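Local coordinates for blue copper protein (Hyphomicrobium denitrificans, PDB 3EF4) that binds a single blue (type 1) copper ion and probably shuttles electrons between partners in the periplasm as a pseudoazurin, at residues Asn15-Gln20 with Ala80-Met85; Lys39-Glu44 with Met85-Leu90; Ser45-Trp50 with Val54-Gly59. All blocks are in the same frame, centred on the assembly; numbering follows the deposited sequence.

Contact 1 of 3, residues Asn15-Gln20 with Ala80-Met85; sequences NTMVFQ and APHYGM. With CU (copper (II) ion), chain D.
Met-17 lies across one face of the His-82 imidazole, at the copper end of this cupredoxin, where the corner before strand 18-26 meets the ligand loop between strands 73-78 and 88-93. The chain turns a corner at Met-17, and CB points to the histidine. CB sits 3.9 Å from His-82 CB, so contact begins at the root of both side chains. CG comes next, over the CG-CD2 side of the ring as a CH-pi donor, and also touches Met-85 CB at 4.1 Å. A bend at chi2 (-59°) then lays the thioether along the ring instead of letting it run past. SD hangs 3.5 Å from the centroid of the His-82 ring, only 4° off the normal, a face-on sulfur-aromatic contact. The terminal CE passes beyond the centre to reach His-82 NE2 at 3.5 Å.

The ring faced in this way is a copper ligand, with His-82 ND1 2.0 Å from the metal; His-41, Cys-79 and Met-87 complete the site. Pro-81 CG lies over the opposite face, offset toward the rim, so the imidazole is held between a sulfur and a proline. The ligand loop is tightened by a backbone bond from Met-85 N to His-82 O, and Arg-114 of helix 109-119 binds Thr-16 O. On the surface side a water bridges the two segments: it accepts from Thr-16 OG1 at 2.9 Å and donates to Met-85 O at 2.7 Å.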
loop_
_atom_site.group_PDB
_atom_site.type_symbol
_atom_site.label_atom_id
_atom_site.label_comp_id
_atom_site.label_asym_id
_atom_site.label_seq_id
_atom_site.Cartn_x
_atom_site.Cartn_y
_atom_site.Cartn_z
ATOM N N ASN A 15 7.174 12.819 8.413
ATOM C CA ASN A 15 5.790 12.497 8.043
ATOM C C ASN A 15 5.199 11.480 9.027
ATOM O O ASN A 15 5.876 10.481 9.295
ATOM C CB ASN A 15 5.700 12.013 6.600
ATOM C CG ASN A 15 6.378 12.940 5.584
ATOM O OD1 ASN A 15 6.001 14.081 5.351
ATOM N ND2 ASN A 15 7.403 12.379 4.955
ATOM N N THR A 16 3.995 11.747 9.519
ATOM C CA THR A 16 3.353 10.797 10.438
ATOM C C THR A 16 2.347 9.836 9.757
ATOM O O THR A 16 1.693 10.113 8.772
ATOM C CB THR A 16 2.573 11.507 11.536
ATOM O OG1 THR A 16 1.574 12.306 10.856
ATOM C CG2 THR A 16 3.493 12.375 12.389
ATOM N N MET A 17 2.224 8.675 10.379
ATOM C CA MET A 17 1.365 7.548 10.025
ATOM C C MET A 17 1.655 7.138 8.574
ATOM O O MET A 17 0.919 7.389 7.633
ATOM C CB MET A 17 -0.107 7.882 10.196
ATOM C CG MET A 17 -0.406 8.514 11.520
ATOM S SD MET A 17 0.093 7.422 12.876
ATOM C CE MET A 17 -0.681 8.302 14.238
ATOM N N VAL A 18 2.793 6.508 8.444
ATOM C CA VAL A 18 3.295 6.163 7.135
ATOM C C VAL A 18 3.671 4.713 6.989
ATOM O O VAL A 18 4.173 4.064 7.906
ATOM C CB VAL A 18 4.531 7.029 6.769
ATOM C CG1 VAL A 18 4.172 8.494 6.807
ATOM C CG2 VAL A 18 5.677 6.755 7.706
ATOM N N PHE A 19 3.443 4.215 5.766
ATOM C CA PHE A 19 4.109 3.026 5.311
ATOM C C PHE A 19 5.431 3.426 4.668
ATOM O O PHE A 19 5.457 4.352 3.853
ATOM C CB PHE A 19 3.225 2.312 4.277
ATOM C CG PHE A 19 2.007 1.625 4.815
ATOM C CD1 PHE A 19 2.047 0.456 5.546
ATOM C CD2 PHE A 19 0.761 2.165 4.578
ATOM C CE1 PHE A 19 0.901 -0.147 6.002
ATOM C CE2 PHE A 19 -0.383 1.562 5.015
ATOM C CZ PHE A 19 -0.324 0.381 5.747
ATOM N N GLN A 20 6.500 2.759 5.022
ATOM C CA GLN A 20 7.813 3.072 4.496
ATOM C C GLN A 20 8.412 1.844 3.821
ATOM O O GLN A 20 8.698 0.847 4.530
ATOM C CB GLN A 20 8.738 3.546 5.622
ATOM C CG GLN A 20 10.082 4.013 5.065
ATOM C CD GLN A 20 10.699 5.098 5.916
ATOM O OE1 GLN A 20 10.849 4.879 7.129
ATOM N NE2 GLN A 20 11.091 6.257 5.355
ATOM N N ALA A 80 -6.047 0.656 8.711
ATOM C CA ALA A 80 -7.423 0.999 9.021
ATOM C C ALA A 80 -7.548 2.211 9.945
ATOM O O ALA A 80 -8.288 3.140 9.588
ATOM C CB ALA A 80 -8.148 -0.186 9.643
ATOM N N PRO A 81 -6.925 2.293 11.090
ATOM C CA PRO A 81 -7.118 3.476 11.905
ATOM C C PRO A 81 -6.491 4.743 11.368
ATOM O O PRO A 81 -6.887 5.825 11.808
ATOM C CB PRO A 81 -6.441 3.065 13.227
ATOM C CG PRO A 81 -5.419 2.084 12.839
ATOM C CD PRO A 81 -6.063 1.253 11.737
ATOM N N HIS A 82 -5.511 4.613 10.472
ATOM C CA HIS A 82 -4.810 5.803 10.020
ATOM C C HIS A 82 -4.995 6.183 8.568
ATOM O O HIS A 82 -4.339 7.089 8.084
ATOM C CB HIS A 82 -3.315 5.723 10.337
ATOM C CG HIS A 82 -3.051 5.544 11.800
ATOM N ND1 HIS A 82 -2.216 4.519 12.187
ATOM C CD2 HIS A 82 -3.426 6.218 12.888
ATOM C CE1 HIS A 82 -2.136 4.582 13.520
ATOM N NE2 HIS A 82 -2.890 5.591 13.953
ATOM N N TYR A 83 -5.923 5.535 7.873
ATOM C CA TYR A 83 -6.108 5.866 6.454
ATOM C C TYR A 83 -6.414 7.314 6.238
ATOM O O TYR A 83 -5.833 7.971 5.367
ATOM C CB TYR A 83 -7.224 5.024 5.885
ATOM C CG TYR A 83 -7.376 5.019 4.389
ATOM C CD1 TYR A 83 -6.313 5.109 3.517
ATOM C CD2 TYR A 83 -8.639 4.897 3.834
ATOM C CE1 TYR A 83 -6.493 5.086 2.170
ATOM C CE2 TYR A 83 -8.830 4.862 2.467
ATOM C CZ TYR A 83 -7.747 4.965 1.617
ATOM O OH TYR A 83 -7.876 4.937 0.263
ATOM N N GLY A 84 -7.296 7.855 7.076
ATOM C CA GLY A 84 -7.622 9.257 7.004
ATOM C C GLY A 84 -6.518 10.204 7.319
ATOM O O GLY A 84 -6.541 11.399 6.951
ATOM N N MET A 85 -5.478 9.743 7.988
ATOM C CA MET A 85 -4.274 10.478 8.291
ATOM C C MET A 85 -3.240 10.253 7.223
ATOM O O MET A 85 -2.104 10.668 7.366
ATOM C CB MET A 85 -3.731 10.052 9.665
ATOM C CG MET A 85 -4.534 10.610 10.833
ATOM S SD MET A 85 -4.230 9.977 12.495
ATOM C CE MET A 85 -5.438 8.752 12.510
HETATM CU CU CU D . -1.399 3.069 11.021
HETATM O O HOH W 1 -0.638 12.221 9.039
#

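Contact 2 of 3, residues Lys39-Glu44 with Met85-Leu90; sequences KSHNAE and MGMVVL. With CU (copper (II) ion), chain D.
His-41 and Met-87 meet at the copper of the type 1 site, held at one end of the cupredoxin beta-sandwich. His-41 ND1 binds the metal at 2.0 Å and Met-87 SD at a longer 2.5 Å, consistent with the axial thioether of such centres; Cys-79 and His-82 supply the other ligands. The two side chains cross at about a right angle. Sharing one metal brings His-41 ND1 and Met-87 SD to 3.2 Å, the sulfur lying oblique to the ring, while Met-87 CE comes within 3.3 Å of His-41 ND1. Met-87 has CG anti to its backbone N (chi1 -166°) and an extended chain beyond, which carries the sulfur from just before strand 88-93 to the copper.

Farther out, His-41 NE2 is hydrogen-bonded to Asn-9 OD1, which, with the metal bond at ND1, helps to fix the rotation of the imidazole. Phe-19 packs against Met-87, and Met-87 itself centres an inverse gamma turn. Beside the histidine, buried Asn-42 ties the loops together: OD1 accepts from Ala-80 N, next to the ligand Cys-79, and ND2 donates to Gly-59 O. The same ND2 also donates, nearly straight at 170°, to the anti lone pair of Glu-44 OE1, 2.9 Å away.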
loop_
_atom_site.group_PDB
_atom_site.type_symbol
_atom_site.label_atom_id
_atom_site.label_comp_id
_atom_site.label_asym_id
_atom_site.label_seq_id
_atom_site.Cartn_x
_atom_site.Cartn_y
_atom_site.Cartn_z
ATOM N N LYS A 39 3.918 -0.323 16.854
ATOM C CA LYS A 39 2.639 -0.952 17.114
ATOM C C LYS A 39 1.478 -0.020 16.764
ATOM O O LYS A 39 1.578 1.185 16.545
ATOM C CB LYS A 39 2.508 -1.392 18.587
ATOM C CG LYS A 39 3.588 -2.394 18.965
ATOM C CD LYS A 39 3.479 -2.759 20.428
ATOM N N SER A 40 0.330 -0.616 16.697
ATOM C CA SER A 40 -0.984 0.025 16.543
ATOM C C SER A 40 -1.282 0.405 15.110
ATOM O O SER A 40 -2.028 1.377 14.909
ATOM C CB SER A 40 -1.150 1.213 17.479
ATOM O OG SER A 40 -0.921 0.776 18.828
ATOM N N HIS A 41 -0.769 -0.358 14.161
ATOM C CA HIS A 41 -1.065 -0.229 12.750
ATOM C C HIS A 41 -1.515 -1.543 12.171
ATOM O O HIS A 41 -1.338 -2.584 12.777
ATOM C CB HIS A 41 0.165 0.221 11.994
ATOM C CG HIS A 41 0.775 1.498 12.470
ATOM N ND1 HIS A 41 0.224 2.729 12.153
ATOM C CD2 HIS A 41 1.861 1.712 13.260
ATOM C CE1 HIS A 41 0.966 3.646 12.720
ATOM N NE2 HIS A 41 1.978 3.078 13.410
ATOM N N ASN A 42 -2.084 -1.534 10.990
ATOM C CA ASN A 42 -2.246 -2.728 10.203
ATOM C C ASN A 42 -2.040 -2.399 8.729
ATOM O O ASN A 42 -1.829 -1.267 8.334
ATOM C CB ASN A 42 -3.563 -3.447 10.423
ATOM C CG ASN A 42 -4.748 -2.920 9.635
ATOM O OD1 ASN A 42 -4.869 -1.728 9.408
ATOM N ND2 ASN A 42 -5.588 -3.856 9.226
ATOM N N ALA A 43 -2.166 -3.448 7.920
ATOM C CA ALA A 43 -2.182 -3.269 6.461
ATOM C C ALA A 43 -3.291 -4.139 5.916
ATOM O O ALA A 43 -3.402 -5.320 6.229
ATOM C CB ALA A 43 -0.868 -3.635 5.824
ATOM N N GLU A 44 -4.152 -3.550 5.110
ATOM C CA GLU A 44 -5.267 -4.266 4.477
ATOM C C GLU A 44 -5.592 -3.638 3.142
ATOM O O GLU A 44 -5.425 -2.425 2.918
ATOM C CB GLU A 44 -6.481 -4.295 5.397
ATOM C CG GLU A 44 -7.115 -2.937 5.667
ATOM C CD GLU A 44 -8.281 -3.101 6.591
ATOM O OE1 GLU A 44 -8.094 -3.422 7.758
ATOM O OE2 GLU A 44 -9.440 -2.980 6.179
ATOM N N MET A 85 -5.478 9.743 7.988
ATOM C CA MET A 85 -4.274 10.478 8.291
ATOM C C MET A 85 -3.240 10.253 7.223
ATOM O O MET A 85 -2.104 10.668 7.366
ATOM C CB MET A 85 -3.731 10.052 9.665
ATOM C CG MET A 85 -4.534 10.610 10.833
ATOM S SD MET A 85 -4.230 9.977 12.495
ATOM C CE MET A 85 -5.438 8.752 12.510
ATOM N N GLY A 86 -3.605 9.575 6.140
ATOM C CA GLY A 86 -2.637 9.427 5.065
ATOM C C GLY A 86 -1.914 8.107 5.008
ATOM O O GLY A 86 -1.023 7.976 4.176
ATOM N N MET A 87 -2.253 7.112 5.838
ATOM C CA MET A 87 -1.458 5.898 5.882
ATOM C C MET A 87 -1.971 4.899 4.825
ATOM O O MET A 87 -2.871 4.115 5.025
ATOM C CB MET A 87 -1.473 5.301 7.285
ATOM C CG MET A 87 -0.381 4.236 7.437
ATOM S SD MET A 87 0.048 3.997 9.187
ATOM C CE MET A 87 1.200 2.618 8.964
ATOM N N VAL A 88 -1.360 5.046 3.645
ATOM C CA VAL A 88 -1.699 4.375 2.419
ATOM C C VAL A 88 -0.426 3.959 1.699
ATOM O O VAL A 88 0.588 4.682 1.804
ATOM C CB VAL A 88 -2.642 5.197 1.522
ATOM C CG1 VAL A 88 -1.999 6.493 1.045
ATOM C CG2 VAL A 88 -3.144 4.409 0.335
ATOM N N VAL A 89 -0.424 2.858 0.996
ATOM C CA VAL A 89 0.725 2.332 0.274
ATOM C C VAL A 89 0.246 1.772 -1.046
ATOM O O VAL A 89 -0.860 1.244 -1.164
ATOM C CB VAL A 89 1.460 1.287 1.128
ATOM C CG1 VAL A 89 0.534 0.132 1.547
ATOM C CG2 VAL A 89 2.700 0.741 0.435
ATOM N N LEU A 90 1.120 1.852 -2.046
ATOM C CA LEU A 90 0.853 1.415 -3.389
ATOM C C LEU A 90 1.927 0.393 -3.790
ATOM O O LEU A 90 3.117 0.709 -3.797
ATOM C CB LEU A 90 0.871 2.591 -4.352
ATOM C CG LEU A 90 0.539 2.301 -5.831
ATOM C CD1 LEU A 90 -0.844 1.718 -5.967
ATOM C CD2 LEU A 90 0.677 3.553 -6.693
HETATM CU CU CU D . -1.399 3.069 11.021
#

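Contact 3 of 3, residues Ser45-Trp50 with Val54-Gly59; sequences SVREVW and VAPVKG
Ser-45 and Val-57 join the two limbs of the long loop that leads from strand 44-45 to strand 65-68, on the flank of the cupredoxin beta-sandwich. Two bonds link this one pair of residues. Ser-45 N donates to Val-57 O at 2.9 Å, and Val-57 N returns a nearly straight bond (173°) to Ser-45 OG, also at 2.9 Å. The serine side chain thus takes the place of a backbone acceptor, helped by a first torsion that sets OG beside its own backbone N (chi1 -59°), so both groups face the valine.

Val-46 turns its side chain from the other limb, toward Val-76 of strand 73-78, and its carbonyl receives Val-49 N across a beta turn. At the exposed side of this turn Arg-47 bends at chi3 and turns the face of its guanidinium to the CB-CG edge of Pro-56, with CG 3.9 Å above the plane of that group and over its centre.

The chain then comes back to the other limb at Trp-50, whose buried indole turns one face to Ser-45 and its NE1 edge to the carbonyls of Val-54 and Ala-55. Its NE1-H is shared by these two carbonyls near the indole plane, Val-54 O at 3.1 Å and Ala-55 O at 3.2 Å. Both bonds are weak, since the hydrogen can point straight at neither. Farther round the ring, Trp-50 CH2 touches Val-57 CG2 at 4.0 Å. Tyr-75 and Phe-67 meet the indole edge-to-face, which ties the loop to strands 73-78 and 65-68. Over one face of the indole, above its centre, stands the hydroxyl that already accepts from Val-57 N: Ser-45 OG lies 3.0 Å from the ring plane.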
loop_
_atom_site.group_PDB
_atom_site.type_symbol
_atom_site.label_atom_id
_atom_site.label_comp_id
_atom_site.label_asym_id
_atom_site.label_seq_id
_atom_site.Cartn_x
_atom_site.Cartn_y
_atom_site.Cartn_z
ATOM N N SER A 45 -6.136 -4.428 2.239
ATOM C CA SER A 45 -6.563 -3.936 0.958
ATOM C C SER A 45 -7.562 -2.806 1.049
ATOM O O SER A 45 -8.465 -2.864 1.888
ATOM C CB SER A 45 -7.238 -5.089 0.187
ATOM O OG SER A 45 -6.376 -6.176 -0.001
ATOM N N VAL A 46 -7.439 -1.822 0.182
ATOM C CA VAL A 46 -8.524 -0.877 -0.053
ATOM C C VAL A 46 -9.435 -1.567 -1.058
ATOM O O VAL A 46 -9.185 -1.578 -2.247
ATOM C CB VAL A 46 -7.993 0.461 -0.531
ATOM C CG1 VAL A 46 -9.119 1.421 -0.850
ATOM C CG2 VAL A 46 -7.137 1.104 0.562
ATOM N N ARG A 47 -10.488 -2.200 -0.539
ATOM C CA ARG A 47 -11.240 -3.110 -1.399
ATOM C C ARG A 47 -11.956 -2.421 -2.535
ATOM O O ARG A 47 -12.216 -3.075 -3.552
ATOM C CB ARG A 47 -12.205 -3.963 -0.580
ATOM C CG ARG A 47 -11.372 -4.904 0.266
ATOM C CD ARG A 47 -11.899 -6.158 0.626
ATOM N NE ARG A 47 -12.405 -6.962 -0.478
ATOM C CZ ARG A 47 -13.286 -7.936 -0.315
ATOM N NH1 ARG A 47 -13.751 -8.260 0.863
ATOM N NH2 ARG A 47 -13.674 -8.593 -1.395
ATOM N N GLU A 48 -12.212 -1.133 -2.359
ATOM C CA GLU A 48 -12.925 -0.418 -3.409
ATOM C C GLU A 48 -12.071 -0.204 -4.636
ATOM O O GLU A 48 -12.613 0.140 -5.681
ATOM C CB GLU A 48 -13.489 0.890 -2.823
ATOM C CG GLU A 48 -14.438 0.649 -1.653
ATOM C CD GLU A 48 -13.819 0.285 -0.304
ATOM O OE1 GLU A 48 -12.567 0.340 0.008
ATOM O OE2 GLU A 48 -14.673 -0.167 0.491
ATOM N N VAL A 49 -10.751 -0.396 -4.497
ATOM C CA VAL A 49 -9.844 -0.229 -5.656
ATOM C C VAL A 49 -8.976 -1.472 -5.893
ATOM O O VAL A 49 -8.224 -1.508 -6.889
ATOM C CB VAL A 49 -9.035 1.089 -5.500
ATOM C CG1 VAL A 49 -7.960 0.933 -4.441
ATOM C CG2 VAL A 49 -8.435 1.630 -6.771
ATOM N N TRP A 50 -9.058 -2.472 -5.042
ATOM C CA TRP A 50 -8.249 -3.696 -5.194
ATOM C C TRP A 50 -8.580 -4.427 -6.471
ATOM O O TRP A 50 -9.774 -4.449 -6.795
ATOM C CB TRP A 50 -8.494 -4.566 -4.005
ATOM C CG TRP A 50 -7.591 -5.708 -3.770
ATOM C CD1 TRP A 50 -7.823 -7.024 -4.048
ATOM C CD2 TRP A 50 -6.279 -5.664 -3.209
ATOM N NE1 TRP A 50 -6.756 -7.777 -3.690
ATOM C CE2 TRP A 50 -5.790 -6.979 -3.165
ATOM C CE3 TRP A 50 -5.457 -4.610 -2.713
ATOM C CZ2 TRP A 50 -4.544 -7.304 -2.663
ATOM C CZ3 TRP A 50 -4.236 -4.957 -2.220
ATOM C CH2 TRP A 50 -3.779 -6.265 -2.187
ATOM N N VAL A 54 -8.661 -10.724 -7.265
ATOM C CA VAL A 54 -7.450 -11.078 -6.539
ATOM C C VAL A 54 -7.740 -11.134 -5.056
ATOM O O VAL A 54 -8.398 -10.239 -4.506
ATOM C CB VAL A 54 -6.323 -10.070 -6.800
ATOM C CG1 VAL A 54 -5.106 -10.356 -5.950
ATOM C CG2 VAL A 54 -5.968 -10.034 -8.269
ATOM N N ALA A 55 -7.335 -12.189 -4.384
ATOM C CA ALA A 55 -7.570 -12.351 -2.951
ATOM C C ALA A 55 -7.153 -11.111 -2.181
ATOM O O ALA A 55 -6.067 -10.591 -2.381
ATOM C CB ALA A 55 -6.789 -13.566 -2.500
ATOM N N PRO A 56 -8.012 -10.612 -1.300
ATOM C CA PRO A 56 -7.600 -9.441 -0.527
ATOM C C PRO A 56 -6.656 -9.799 0.611
ATOM O O PRO A 56 -6.462 -10.955 0.978
ATOM C CB PRO A 56 -8.926 -8.898 -0.000
ATOM C CG PRO A 56 -9.883 -9.986 -0.079
ATOM C CD PRO A 56 -9.424 -11.041 -1.082
ATOM N N VAL A 57 -6.056 -8.759 1.173
ATOM C CA VAL A 57 -5.147 -8.807 2.298
ATOM C C VAL A 57 -5.839 -8.155 3.475
ATOM O O VAL A 57 -6.406 -7.063 3.302
ATOM C CB VAL A 57 -3.817 -8.074 1.998
ATOM C CG1 VAL A 57 -2.922 -7.992 3.186
ATOM C CG2 VAL A 57 -3.086 -8.766 0.843
ATOM N N LYS A 58 -5.808 -8.779 4.648
ATOM C CA LYS A 58 -6.340 -8.095 5.835
ATOM C C LYS A 58 -5.474 -8.499 7.013
ATOM O O LYS A 58 -5.681 -9.530 7.631
ATOM C CB LYS A 58 -7.797 -8.350 6.109
ATOM C CG LYS A 58 -8.318 -7.461 7.265
ATOM C CD LYS A 58 -9.842 -7.265 7.044
ATOM C CE LYS A 58 -10.522 -6.540 8.140
ATOM N N GLY A 59 -4.510 -7.650 7.357
ATOM C CA GLY A 59 -3.675 -8.001 8.487
ATOM C C GLY A 59 -4.303 -7.656 9.810
ATOM O O GLY A 59 -5.124 -6.758 9.970
#

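Contacts 1 and 2 meet at the same copper, their centres about 5 Å apart, and share Met-85. In buried contact 2 both touching residues are ligands, whereas in contact 1, at the surface, one ligand, His-82, is covered by a non-ligand thioether through a sulfur-aromatic contact and a water bridges the segments. Both reach the same sheet, through neighbouring strands 18-26 and 88-93, and His-82 O probably accepts from Met-87 N between them. Contact 3, partly buried and without metal, relies on hydrogen bonds and indole packing; its centre is about 17 Å from that of contact 1. It adjoins contact 2 through Gly-59, whose N probably donates to Ala-43 O, so the 54-59 limb is bonded to the residues that follow His-41.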